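Local coordinates for heme peroxidase (Bacteroides thetaiotaomicron, PDB 2GVK), which probably uses heme to reduce hydrogen peroxide while oxidising dyes and other organic substrates, as other dye-decolorizing peroxidases do, at residues 30-35 with 134-139; 43-48 with 129-134; 66-71 with 112-117. All blocks are in the same frame, centred on the assembly; numbering follows the deposited sequence. Where two conformers were deposited one is given.

Contact 1 (30-35 with 134-139); sequences YNLTDS and GAVVSV
Val-136 lays its CG2 methyl over one face of the Tyr-30 ring, 3.7 Å from the ring centroid and shifted toward the rim, in a CH-pi contact. With CG1 anti to the carbonyl carbon (chi1 -64°), CG2 falls between the backbone N and the carbonyl carbon, over the ring. Nearby, Val-139 CG2 presses on the amide of Asn-31, 3.4 Å from its CG. The backbones underneath are antiparallel: Asn-31 and Val-137 form the hydrogen-bonded pair, with Asn-31 N to Val-137 O at 2.9 Å and the return bond equally short. Strand 24-32 here meets strand 136-145, the first and last strands of the ferredoxin-like half barrel that N-terminal Dyp domains adopt. Past the pairing, Thr-33 N reaches Ala-135 O from above the carbonyl plane, while Thr-33 OG1 donates to a lone pair of Gly-134 O at 2.7 Å. Gly-134 has a positive phi of 93°, where a CB would jam against the preceding carbonyl. Further out, Thr-38 of helix 38-59 hydrogen-bonds the hydroxyls of both Thr-33 and Ser-35. Ser-138 OG bonds Ser-255 of the second subunit.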
loop_
_atom_site.group_PDB
_atom_site.type_symbol
_atom_site.label_atom_id
_atom_site.label_comp_id
_atom_site.label_asym_id
_atom_site.label_seq_id
_atom_site.Cartn_x
_atom_site.Cartn_y
_atom_site.Cartn_z
ATOM N N TYR A 30 -2.720 -25.267 24.509
ATOM C CA TYR A 30 -1.890 -26.393 24.884
ATOM C C TYR A 30 -2.270 -26.891 26.268
ATOM O O TYR A 30 -2.619 -26.097 27.145
ATOM C CB TYR A 30 -0.436 -25.959 24.968
ATOM C CG TYR A 30 0.290 -25.734 23.660
ATOM C CD1 TYR A 30 0.480 -26.766 22.777
ATOM C CD2 TYR A 30 1.012 -24.559 23.447
ATOM C CE1 TYR A 30 1.286 -26.612 21.639
ATOM C CE2 TYR A 30 1.806 -24.399 22.317
ATOM C CZ TYR A 30 1.930 -25.429 21.421
ATOM O OH TYR A 30 2.762 -25.305 20.333
ATOM N N ASN A 31 -2.094 -28.189 26.499
ATOM C CA ASN A 31 -2.027 -28.723 27.848
ATOM C C ASN A 31 -0.574 -29.020 28.187
ATOM O O ASN A 31 0.206 -29.379 27.322
ATOM C CB ASN A 31 -2.828 -30.008 27.973
ATOM C CG ASN A 31 -4.276 -29.769 28.363
ATOM O OD1 ASN A 31 -4.674 -28.655 28.701
ATOM N ND2 ASN A 31 -5.084 -30.838 28.301
ATOM N N LEU A 32 -0.222 -28.859 29.454
ATOM C CA LEU A 32 1.096 -29.226 29.930
ATOM C C LEU A 32 1.227 -30.728 30.034
ATOM O O LEU A 32 0.279 -31.405 30.385
ATOM C CB LEU A 32 1.351 -28.616 31.313
ATOM C CG LEU A 32 1.280 -27.097 31.410
ATOM C CD1 LEU A 32 1.449 -26.683 32.847
ATOM C CD2 LEU A 32 2.325 -26.451 30.529
ATOM N N THR A 33 2.439 -31.227 29.801
ATOM C CA THR A 33 2.770 -32.627 30.077
ATOM C C THR A 33 3.440 -32.749 31.441
ATOM O O THR A 33 3.842 -31.751 32.037
ATOM C CB THR A 33 3.747 -33.189 29.047
ATOM O OG1 THR A 33 5.038 -32.571 29.217
ATOM C CG2 THR A 33 3.248 -32.961 27.649
ATOM N N ASP A 34 3.673 -33.990 31.865
ATOM C CA ASP A 34 4.318 -34.248 33.149
ATOM C C ASP A 34 5.824 -34.474 33.004
ATOM O O ASP A 34 6.454 -35.062 33.870
ATOM C CB ASP A 34 3.678 -35.457 33.831
ATOM C CG ASP A 34 2.399 -35.107 34.550
ATOM O OD1 ASP A 34 2.120 -33.901 34.726
ATOM O OD2 ASP A 34 1.682 -36.041 34.978
ATOM N N SER A 35 6.401 -33.990 31.934
ATOM C CA SER A 35 7.834 -34.191 31.718
ATOM C C SER A 35 8.667 -33.416 32.757
ATOM O O SER A 35 8.222 -32.420 33.296
ATOM C CB SER A 35 8.234 -33.775 30.328
ATOM O OG SER A 35 8.547 -32.402 30.266
ATOM N N GLY A 134 8.051 -31.258 24.044
ATOM C CA GLY A 134 8.059 -32.215 25.156
ATOM C C GLY A 134 7.301 -31.736 26.374
ATOM O O GLY A 134 6.925 -32.545 27.235
ATOM N N ALA A 135 7.061 -30.431 26.437
ATOM C CA ALA A 135 6.405 -29.778 27.599
ATOM C C ALA A 135 4.906 -29.624 27.409
ATOM O O ALA A 135 4.157 -29.379 28.392
ATOM C CB ALA A 135 7.032 -28.411 27.837
ATOM N N VAL A 136 4.451 -29.757 26.169
ATOM C CA VAL A 136 3.046 -29.525 25.850
ATOM C C VAL A 136 2.468 -30.517 24.857
ATOM O O VAL A 136 3.204 -31.190 24.112
ATOM C CB VAL A 136 2.821 -28.066 25.235
ATOM C CG1 VAL A 136 3.177 -26.987 26.255
ATOM C CG2 VAL A 136 3.607 -27.898 23.964
ATOM N N VAL A 137 1.146 -30.620 24.884
ATOM C CA VAL A 137 0.398 -31.330 23.866
ATOM C C VAL A 137 -0.723 -30.403 23.372
ATOM O O VAL A 137 -1.268 -29.611 24.149
ATOM C CB VAL A 137 -0.185 -32.670 24.406
ATOM C CG1 VAL A 137 0.907 -33.727 24.490
ATOM C CG2 VAL A 137 -0.817 -32.476 25.749
ATOM N N SER A 138 -1.033 -30.473 22.079
ATOM C CA SER A 138 -2.080 -29.625 21.493
ATOM C C SER A 138 -3.471 -30.040 21.939
ATOM O O SER A 138 -3.845 -31.193 21.804
ATOM C CB SER A 138 -2.024 -29.687 19.979
ATOM O OG SER A 138 -2.955 -28.782 19.414
ATOM N N VAL A 139 -4.226 -29.084 22.487
ATOM C CA VAL A 139 -5.628 -29.267 22.751
ATOM C C VAL A 139 -6.446 -28.777 21.556
ATOM O O VAL A 139 -7.338 -29.453 21.105
ATOM C CB VAL A 139 -6.073 -28.518 24.051
ATOM C CG1 VAL A 139 -7.567 -28.607 24.237
ATOM C CG2 VAL A 139 -5.358 -29.082 25.237
#

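Contact 2 (43-48 with 129-134); sequences KDVCAN and DEKLKG. With EDO (1,2-ethanediol), chain J.
Asp-44 OD2, in one of its two deposited conformers, is gripped twice: Lys-131 NZ meets it on the syn side at 3.2 Å in a salt bridge, and a water donates to it at 3.1 Å. The same water also donates to Lys-131 O, at 2.7 Å, so one lysine is linked to the carboxylate through its ammonium and, by way of the water, through its backbone. The lysine chain runs extended as far as CE and then bends at chi4 (-63°), which turns NZ back to the oxygen, and the two side chains cross at about a right angle. Replacing Lys-131 with a leucine would probably leave the Asp-44 carboxylate without its charged mate. Helices 38-59 and 118-131 are the two helices of the ferredoxin-like unit, and they meet here where the second one ends, Leu-132 being the first residue to leave helical angles. Below the polar pair, Val-45 CG2 packs against Leu-132 CD2 at 3.7 Å and against Lys-131 CB at 3.9 Å. One turn on, Asn-48 ND2 donates to Asp-44 O at 2.8 Å, a bent bond within the helix that holds the amide near Lys-131 NZ. Asp-129 OD1 accepts a hydrogen bond from a 1,2-ethanediol, probably from the crystallisation liquor, that also bonds Ser-255 O of the second subunit.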
loop_
_atom_site.group_PDB
_atom_site.type_symbol
_atom_site.label_atom_id
_atom_site.label_comp_id
_atom_site.label_asym_id
_atom_site.label_seq_id
_atom_site.Cartn_x
_atom_site.Cartn_y
_atom_site.Cartn_z
ATOM N N LYS A 43 8.866 -21.549 31.333
ATOM C CA LYS A 43 9.520 -20.351 31.868
ATOM C C LYS A 43 10.453 -19.715 30.828
ATOM O O LYS A 43 10.559 -18.477 30.755
ATOM C CB LYS A 43 10.283 -20.671 33.153
ATOM C CG LYS A 43 9.388 -20.915 34.334
ATOM C CD LYS A 43 10.176 -21.055 35.627
ATOM C CE LYS A 43 9.236 -21.209 36.818
ATOM N NZ LYS A 43 9.962 -21.147 38.138
ATOM N N ASP A 44 11.086 -20.541 29.995
ATOM C CA ASP A 44 11.942 -20.033 28.873
ATOM C C ASP A 44 11.124 -19.196 27.930
ATOM O O ASP A 44 11.551 -18.141 27.489
ATOM C CB ASP A 44 12.583 -21.181 28.081
ATOM C CG ASP A 44 13.422 -20.670 26.873
ATOM O OD1 ASP A 44 14.494 -20.050 27.116
ATOM O OD2 ASP A 44 13.009 -20.884 25.696
ATOM N N VAL A 45 9.929 -19.663 27.611
ATOM C CA VAL A 45 9.041 -18.882 26.742
ATOM C C VAL A 45 8.617 -17.572 27.450
ATOM O O VAL A 45 8.664 -16.501 26.857
ATOM C CB VAL A 45 7.793 -19.687 26.309
ATOM C CG1 VAL A 45 6.808 -18.792 25.581
ATOM C CG2 VAL A 45 8.188 -20.838 25.425
ATOM N N CYS A 46 8.245 -17.662 28.731
ATOM C CA CYS A 46 7.889 -16.456 29.505
ATOM C C CYS A 46 9.020 -15.430 29.459
ATOM O O CYS A 46 8.785 -14.233 29.231
ATOM C CB CYS A 46 7.588 -16.794 30.968
ATOM S SG CYS A 46 6.141 -17.789 31.244
ATOM N N ALA A 47 10.242 -15.902 29.704
ATOM C CA ALA A 47 11.404 -15.037 29.764
ATOM C C ALA A 47 11.704 -14.364 28.428
ATOM O O ALA A 47 12.202 -13.230 28.399
ATOM C CB ALA A 47 12.609 -15.829 30.222
ATOM N N ASN A 48 11.406 -15.055 27.334
ATOM C CA ASN A 48 11.800 -14.605 26.017
ATOM C C ASN A 48 10.651 -14.077 25.166
ATOM O O ASN A 48 10.855 -13.684 23.996
ATOM C CB ASN A 48 12.506 -15.747 25.304
ATOM C CG ASN A 48 13.856 -16.020 25.885
ATOM O OD1 ASN A 48 14.736 -15.141 25.880
ATOM N ND2 ASN A 48 14.028 -17.201 26.449
ATOM N N ASP A 129 6.672 -23.907 19.157
ATOM C CA ASP A 129 6.692 -25.373 19.031
ATOM C C ASP A 129 8.061 -25.918 19.437
ATOM O O ASP A 129 8.163 -26.864 20.223
ATOM C CB ASP A 129 6.352 -25.766 17.580
ATOM C CG ASP A 129 6.416 -27.288 17.334
ATOM O OD1 ASP A 129 5.974 -28.083 18.215
ATOM O OD2 ASP A 129 6.853 -27.685 16.209
ATOM N N GLU A 130 9.107 -25.308 18.900
ATOM C CA GLU A 130 10.478 -25.707 19.195
ATOM C C GLU A 130 10.833 -25.523 20.667
ATOM O O GLU A 130 11.410 -26.412 21.291
ATOM C CB GLU A 130 11.459 -24.908 18.331
ATOM C CG GLU A 130 11.399 -25.272 16.847
ATOM C CD GLU A 130 12.055 -24.212 15.929
ATOM O OE1 GLU A 130 12.576 -23.181 16.449
ATOM O OE2 GLU A 130 11.997 -24.400 14.697
ATOM N N LYS A 131 10.480 -24.375 21.221
ATOM C CA LYS A 131 10.831 -24.067 22.601
ATOM C C LYS A 131 10.062 -24.922 23.602
ATOM O O LYS A 131 10.567 -25.209 24.708
ATOM C CB LYS A 131 10.591 -22.584 22.892
ATOM C CG LYS A 131 11.624 -21.643 22.306
ATOM C CD LYS A 131 11.294 -20.161 22.735
ATOM C CE LYS A 131 12.345 -19.181 22.262
ATOM N NZ LYS A 131 13.659 -19.470 22.876
ATOM N N LEU A 132 8.857 -25.339 23.239
ATOM C CA LEU A 132 8.000 -26.075 24.170
ATOM C C LEU A 132 7.994 -27.573 23.922
ATOM O O LEU A 132 7.254 -28.304 24.581
ATOM C CB LEU A 132 6.564 -25.543 24.094
ATOM C CG LEU A 132 6.388 -24.113 24.611
ATOM C CD1 LEU A 132 5.027 -23.547 24.213
ATOM C CD2 LEU A 132 6.576 -24.064 26.125
ATOM N N LYS A 133 8.869 -28.043 23.023
ATOM C CA LYS A 133 8.895 -29.459 22.639
ATOM C C LYS A 133 9.023 -30.361 23.868
ATOM O O LYS A 133 9.970 -30.241 24.630
ATOM C CB LYS A 133 10.063 -29.724 21.665
ATOM C CG LYS A 133 9.980 -31.045 20.952
ATOM C CD LYS A 133 8.974 -30.992 19.806
ATOM N N GLY A 134 8.051 -31.258 24.044
ATOM C CA GLY A 134 8.059 -32.215 25.156
ATOM C C GLY A 134 7.301 -31.736 26.374
ATOM O O GLY A 134 6.925 -32.545 27.235
HETATM C C1 EDO J . 4.666 -31.559 19.621
HETATM O O1 EDO J . 3.242 -31.490 19.805
HETATM C C2 EDO J . 4.998 -31.102 18.220
HETATM O O2 EDO J . 6.344 -30.649 18.124
HETATM O O HOH W 1 12.728 -24.011 25.828
#

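Contact 3 (66-71 with 112-117); sequences SCTMGF and HIRAKQ
The imidazole of His-112 has Thr-68 OG1 at its edge, near the ring plane, and the ring of Phe-27 meets it nearly parallel. The two side chains from neighbouring strands lie side by side and point the same way, with Thr-68 OG1 3.3 Å from His-112 CB. Tyr-266 OH joins them, hydrogen-bonding both Thr-68 OG1 and His-112 ND1, and so probably fixes the turn of the imidazole. The guanidinium of Arg-114, in one of its two deposited conformers, has His-112 CE1 over the centre of one face, while Ser-66 OG, likewise in one of two conformers, and Thr-68 CG2 approach it obliquely. The bend at chi3 (-86°) folds the arginine head over toward the histidine. Asp-16 hydrogen-bonds Ser-66 OG and makes a long, weak ion pair with Arg-114 NH2.

Ser-66, Thr-68, His-112 and Arg-114 all stand on one face of an antiparallel ladder between strands 66-72 and 109-115, the second and third strands of the ferredoxin-like unit that are neighbours within the larger barrel sheet. Ser-66 with Arg-114 and Thr-68 with His-112 are hydrogen-bonded pairs; Arg-114 N to Ser-66 O, at 2.8 Å and 171°, is the straightest of the four bonds. Between them Cys-67 and Ile-113 form the non-hydrogen-bonded pair, where Cys-67 CA approaches His-112 O at 3.1 Å in a CA-H...O contact. Their side chains occupy the other face, which the helices cover. Cys-67 holds SG anti to its backbone N, chi1 -170°, and meets Ile-113 CG1 at 3.7 Å. Phe-124 of helix 118-131 and Phe-49 of helix 38-59 pack against the Cys-67 side chain, and Cys-121 and Ala-125 lie against Ile-113.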
loop_
_atom_site.group_PDB
_atom_site.type_symbol
_atom_site.label_atom_id
_atom_site.label_comp_id
_atom_site.label_asym_id
_atom_site.label_seq_id
_atom_site.Cartn_x
_atom_site.Cartn_y
_atom_site.Cartn_z
ATOM N N SER A 66 1.316 -9.301 16.551
ATOM C CA SER A 66 0.998 -9.357 17.951
ATOM C C SER A 66 0.821 -10.817 18.415
ATOM O O SER A 66 0.357 -11.656 17.648
ATOM C CB SER A 66 -0.278 -8.586 18.203
ATOM O OG SER A 66 -0.620 -8.605 19.547
ATOM N N CYS A 67 1.193 -11.091 19.664
ATOM C CA CYS A 67 0.911 -12.350 20.309
ATOM C C CYS A 67 0.625 -12.080 21.773
ATOM O O CYS A 67 1.289 -11.254 22.397
ATOM C CB CYS A 67 2.062 -13.344 20.190
ATOM S SG CYS A 67 1.632 -15.024 20.738
ATOM N N THR A 68 -0.388 -12.741 22.299
ATOM C CA THR A 68 -0.636 -12.746 23.735
ATOM C C THR A 68 -0.521 -14.173 24.256
ATOM O O THR A 68 -0.777 -15.147 23.514
ATOM C CB THR A 68 -2.006 -12.188 24.080
ATOM O OG1 THR A 68 -3.001 -13.031 23.544
ATOM C CG2 THR A 68 -2.174 -10.828 23.529
HETATM N N MSE A 69 -0.107 -14.290 25.523
HETATM C CA MSE A 69 0.113 -15.551 26.183
HETATM C C MSE A 69 -0.648 -15.556 27.494
HETATM O O MSE A 69 -0.492 -14.648 28.310
HETATM C CB MSE A 69 1.597 -15.716 26.468
HETATM C CG MSE A 69 1.969 -17.008 27.176
HETATM SE SE MSE A 69 3.888 -17.077 27.546
HETATM C CE MSE A 69 3.964 -18.912 28.187
ATOM N N GLY A 70 -1.447 -16.593 27.705
ATOM C CA GLY A 70 -2.237 -16.716 28.911
ATOM C C GLY A 70 -2.126 -18.084 29.541
ATOM O O GLY A 70 -1.771 -19.069 28.874
ATOM N N PHE A 71 -2.495 -18.147 30.816
ATOM C CA PHE A 71 -2.406 -19.370 31.621
ATOM C C PHE A 71 -3.747 -19.775 32.202
ATOM O O PHE A 71 -4.454 -18.948 32.779
ATOM C CB PHE A 71 -1.409 -19.165 32.786
ATOM C CG PHE A 71 -0.061 -18.713 32.348
ATOM C CD1 PHE A 71 0.181 -17.384 32.090
ATOM C CD2 PHE A 71 0.947 -19.624 32.112
ATOM C CE1 PHE A 71 1.414 -16.961 31.610
ATOM C CE2 PHE A 71 2.214 -19.185 31.645
ATOM C CZ PHE A 71 2.428 -17.874 31.407
ATOM N N HIS A 112 -2.464 -16.376 21.351
ATOM C CA HIS A 112 -3.314 -15.691 20.393
ATOM C C HIS A 112 -2.394 -14.845 19.516
ATOM O O HIS A 112 -1.842 -13.838 19.965
ATOM C CB HIS A 112 -4.348 -14.848 21.145
ATOM C CG HIS A 112 -5.207 -13.984 20.265
ATOM N ND1 HIS A 112 -5.780 -12.801 20.718
ATOM C CD2 HIS A 112 -5.638 -14.149 18.998
ATOM C CE1 HIS A 112 -6.508 -12.277 19.752
ATOM N NE2 HIS A 112 -6.424 -13.059 18.687
ATOM N N ILE A 113 -2.202 -15.305 18.264
ATOM C CA ILE A 113 -1.205 -14.761 17.365
ATOM C C ILE A 113 -1.911 -14.100 16.181
ATOM O O ILE A 113 -2.728 -14.727 15.527
ATOM C CB ILE A 113 -0.262 -15.881 16.815
ATOM C CG1 ILE A 113 0.095 -16.882 17.906
ATOM C CG2 ILE A 113 0.984 -15.264 16.215
ATOM C CD1 ILE A 113 0.999 -18.033 17.442
ATOM N N ARG A 114 -1.565 -12.837 15.925
ATOM C CA ARG A 114 -2.214 -11.983 14.896
ATOM C C ARG A 114 -1.146 -11.291 14.038
ATOM O O ARG A 114 -0.182 -10.788 14.575
ATOM C CB ARG A 114 -3.051 -10.879 15.586
ATOM C CG ARG A 114 -4.248 -11.355 16.336
ATOM C CD ARG A 114 -4.948 -10.212 17.073
ATOM N NE ARG A 114 -4.347 -9.978 18.395
ATOM C CZ ARG A 114 -4.929 -9.268 19.371
ATOM N NH1 ARG A 114 -6.127 -8.735 19.186
ATOM N NH2 ARG A 114 -4.316 -9.129 20.548
ATOM N N ALA A 115 -1.399 -11.157 12.724
ATOM C CA ALA A 115 -0.542 -10.351 11.862
ATOM C C ALA A 115 -1.199 -10.098 10.527
ATOM O O ALA A 115 -2.149 -10.790 10.140
ATOM C CB ALA A 115 0.795 -11.025 11.654
ATOM N N LYS A 116 -0.615 -9.189 9.772
ATOM C CA LYS A 116 -1.127 -8.877 8.427
ATOM C C LYS A 116 -0.845 -9.989 7.430
ATOM O O LYS A 116 -1.478 -10.046 6.360
ATOM C CB LYS A 116 -0.562 -7.532 7.922
ATOM C CG LYS A 116 -1.261 -6.334 8.537
ATOM C CD LYS A 116 -0.871 -5.032 7.857
ATOM N N GLN A 117 0.098 -10.859 7.758
ATOM C CA GLN A 117 0.406 -12.030 6.926
ATOM C C GLN A 117 0.449 -13.278 7.773
ATOM O O GLN A 117 1.033 -13.279 8.830
ATOM C CB GLN A 117 1.731 -11.855 6.232
ATOM C CG GLN A 117 1.737 -10.772 5.214
ATOM C CD GLN A 117 3.039 -10.722 4.444
ATOM O OE1 GLN A 117 4.042 -11.366 4.835
ATOM N NE2 GLN A 117 3.052 -9.974 3.360
#

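Overall arrangement
The three contacts show how a ferredoxin-like unit is closed by pairs distant in sequence: contact 1 joins its fourth strand to the first, contact 3 its second to the third, and contact 2 its two helices. Contacts 1 and 2 share Gly-134, their centres about 11 Å apart, and Tyr-30 CE2 packs on Leu-132 CD1 at 3.8 Å. Contact 2 lies over the sheet of contact 3, with centres about 15 Å apart, where Cys-46 SG meets Phe-71 CZ at 3.7 Å. Contacts 1 and 3 do not touch. The bound sodium, at Pro-36 and Asp-37, lies about 7 Å from the side chain of Ser-35 in contact 1.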